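HTH-type transcriptional repressor Rv2887 (Mycobacterium tuberculosis, PDB 5HSM) represses the methyltransferase gene htm as a homodimer that binds its promoter, also represses several other genes, and binds salicylate and para-aminosalicylic acid. Local coordinates at residues 97-101 and 114-120. Residues are numbered along the deposited sequence; the frame is centred on the assembly and turned at random.
Sequences AGAVA and ATLTARG
Thr-117 OG1 donates to Gly-98 O at 2.6 Å and in turn accepts from Gly-120 N at 3.0 Å, so one hydroxyl both caps helix 118-139 at its N-cap and ties that helix start to the turn just after helix 84-96. The contact forms the base of the wing in the winged helix-turn-helix of this MarR-family repressor, where the two arms of the wing leave and rejoin the helices; residues 104-110, probably its tip, are not modelled. The hydroxyl owes its double role to chi1 of 59°, which sets OG1 between the backbone N and carbonyl carbon of Thr-117 and leaves CG2 to pack near Ala-101. Beside it the backbones pair through a single bridge, Val-100 with Leu-116. Thr-117 N reaches Ala-99 O at 3.1 Å with a nearly straight N-H but from well above the carbonyl plane, while Ala-101 N bonds to Thr-115 O at 2.8 Å, closer to the plane of that carbonyl. Ala-99 O also receives a CA-H...O contact from Gly-120 CA at 3.2 Å.

The extended first two torsions of Arg-119 carry CD to 3.6 Å from Ala-97 O, and the bend at chi3 (-58°) turns the guanidinium edge toward that oxygen. On the side facing helices 56-67 and 84-96, Val-100 CG2 meets Leu-116 CD2 at 3.9 Å, the two side chains crossing at a slant. Leu-116 continues onto Leu-62 and Leu-65 of helix 56-67, which also carries the salicylate-binding Arg-63, and Val-100 rests on Leu-94. Gly-98, just past helix 84-96, closes it with a Schellman motif, its positive phi (73°) turning the chain where its O meets Thr-117 OG1.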
ATOM      1  N   ALA A  97     -13.548  13.796 -18.401  1.00 36.82           N
ATOM      2  CA  ALA A  97     -13.201  15.113 -17.882  1.00 43.20           C
ATOM      3  C   ALA A  97     -12.362  15.913 -18.878  1.00 41.36           C
ATOM      4  O   ALA A  97     -11.956  17.037 -18.588  1.00 45.71           O
ATOM      5  CB  ALA A  97     -12.464  14.979 -16.556  1.00 33.93           C
ATOM      6  N   GLY A  98     -12.106  15.329 -20.046  1.00 36.49           N
ATOM      7  CA  GLY A  98     -11.348  15.996 -21.096  1.00 31.49           C
ATOM      8  C   GLY A  98      -9.862  16.111 -20.802  1.00 31.05           C
ATOM      9  O   GLY A  98      -9.144  16.909 -21.424  1.00 27.86           O
ATOM     10  N   ALA A  99      -9.392  15.292 -19.865  1.00 33.61           N
ATOM     11  CA  ALA A  99      -7.993  15.309 -19.443  1.00 30.52           C
ATOM     12  C   ALA A  99      -7.157  14.298 -20.226  1.00 30.87           C
ATOM     13  O   ALA A  99      -5.964  14.508 -20.464  1.00 27.64           O
ATOM     14  CB  ALA A  99      -7.898  15.029 -17.952  1.00 27.69           C
ATOM     15  N   VAL A 100      -7.791  13.193 -20.599  1.00 29.28           N
ATOM     16  CA  VAL A 100      -7.151  12.161 -21.400  1.00 34.02           C
ATOM     17  C   VAL A 100      -7.793  12.142 -22.779  1.00 41.91           C
ATOM     18  O   VAL A 100      -9.023  12.164 -22.893  1.00 32.42           O
ATOM     19  CB  VAL A 100      -7.261  10.778 -20.714  1.00 32.49           C
ATOM     20  CG1 VAL A 100      -7.025   9.644 -21.703  1.00 35.54           C
ATOM     21  CG2 VAL A 100      -6.273  10.690 -19.551  1.00 28.95           C
ATOM     22  N   ALA A 101      -6.969  12.112 -23.827  1.00 33.53           N
ATOM     23  CA  ALA A 101      -7.479  12.234 -25.194  1.00 42.77           C
ATOM     24  C   ALA A 101      -8.286  11.003 -25.612  1.00 62.58           C
ATOM     25  O   ALA A 101      -8.068   9.908 -25.095  1.00 47.17           O
ATOM     26  CB  ALA A 101      -6.325  12.479 -26.171  1.00 39.01           C
ATOM     27  N   ALA A 114      -2.682   5.743 -24.466  1.00 31.85           N
ATOM     28  CA  ALA A 114      -3.380   6.928 -23.970  1.00 33.45           C
ATOM     29  C   ALA A 114      -2.441   8.119 -23.853  1.00 36.06           C
ATOM     30  O   ALA A 114      -1.237   7.971 -23.612  1.00 35.00           O
ATOM     31  CB  ALA A 114      -4.038   6.645 -22.630  1.00 38.18           C
ATOM     32  N   THR A 115      -3.003   9.303 -24.031  1.00 30.27           N
ATOM     33  CA  THR A 115      -2.247  10.539 -23.935  1.00 33.37           C
ATOM     34  C   THR A 115      -3.056  11.600 -23.222  1.00 32.84           C
ATOM     35  O   THR A 115      -4.287  11.527 -23.166  1.00 32.91           O
ATOM     36  CB  THR A 115      -1.853  11.090 -25.320  1.00 41.56           C
ATOM     37  OG1 THR A 115      -3.030  11.250 -26.126  1.00 40.81           O
ATOM     38  CG2 THR A 115      -0.891  10.157 -26.018  1.00 37.51           C
ATOM     39  N   LEU A 116      -2.361  12.598 -22.698  1.00 26.38           N
ATOM     40  CA  LEU A 116      -3.031  13.734 -22.092  1.00 25.91           C
ATOM     41  C   LEU A 116      -3.323  14.810 -23.131  1.00 27.53           C
ATOM     42  O   LEU A 116      -2.561  14.996 -24.092  1.00 34.30           O
ATOM     43  CB  LEU A 116      -2.177  14.326 -20.980  1.00 35.43           C
ATOM     44  CG  LEU A 116      -1.720  13.389 -19.867  1.00 33.96           C
ATOM     45  CD1 LEU A 116      -1.105  14.238 -18.776  1.00 28.30           C
ATOM     46  CD2 LEU A 116      -2.914  12.594 -19.340  1.00 33.30           C
ATOM     47  N   THR A 117      -4.418  15.529 -22.904  1.00 30.87           N
ATOM     48  CA  THR A 117      -4.763  16.735 -23.654  1.00 28.93           C
ATOM     49  C   THR A 117      -4.046  17.918 -23.022  1.00 33.37           C
ATOM     50  O   THR A 117      -3.409  17.766 -21.976  1.00 32.41           O
ATOM     51  CB  THR A 117      -6.271  16.993 -23.609  1.00 36.15           C
ATOM     52  OG1 THR A 117      -6.667  17.143 -22.238  1.00 31.43           O
ATOM     53  CG2 THR A 117      -7.032  15.825 -24.210  1.00 36.83           C
ATOM     54  N   ALA A 118      -4.172  19.104 -23.618  1.00 34.86           N
ATOM     55  CA  ALA A 118      -3.655  20.313 -22.976  1.00 36.04           C
ATOM     56  C   ALA A 118      -4.249  20.481 -21.564  1.00 34.23           C
ATOM     57  O   ALA A 118      -3.533  20.771 -20.591  1.00 36.56           O
ATOM     58  CB  ALA A 118      -3.949  21.551 -23.845  1.00 43.55           C
ATOM     59  N   ARG A 119      -5.558  20.273 -21.457  1.00 29.25           N
ATOM     60  CA  ARG A 119      -6.244  20.356 -20.168  1.00 29.92           C
ATOM     61  C   ARG A 119      -5.700  19.324 -19.190  1.00 28.99           C
ATOM     62  O   ARG A 119      -5.519  19.604 -17.999  1.00 30.48           O
ATOM     63  CB  ARG A 119      -7.748  20.160 -20.349  1.00 35.33           C
ATOM     64  CG  ARG A 119      -8.537  20.186 -19.041  1.00 42.95           C
ATOM     65  CD  ARG A 119     -10.031  20.034 -19.290  1.00 54.14           C
ATOM     66  NE  ARG A 119     -10.543  21.087 -20.164  1.00 61.50           N
ATOM     67  CZ  ARG A 119     -11.833  21.283 -20.413  1.00 78.05           C
ATOM     68  NH1 ARG A 119     -12.742  20.495 -19.849  1.00 75.53           N
ATOM     69  NH2 ARG A 119     -12.214  22.264 -21.222  1.00 78.05           N
ATOM     70  N   GLY A 120      -5.442  18.124 -19.695  1.00 30.42           N
ATOM     71  CA  GLY A 120      -4.850  17.075 -18.887  1.00 33.55           C
ATOM     72  C   GLY A 120      -3.463  17.390 -18.356  1.00 34.51           C
ATOM     73  O   GLY A 120      -3.147  17.059 -17.207  1.00 30.45           O
TER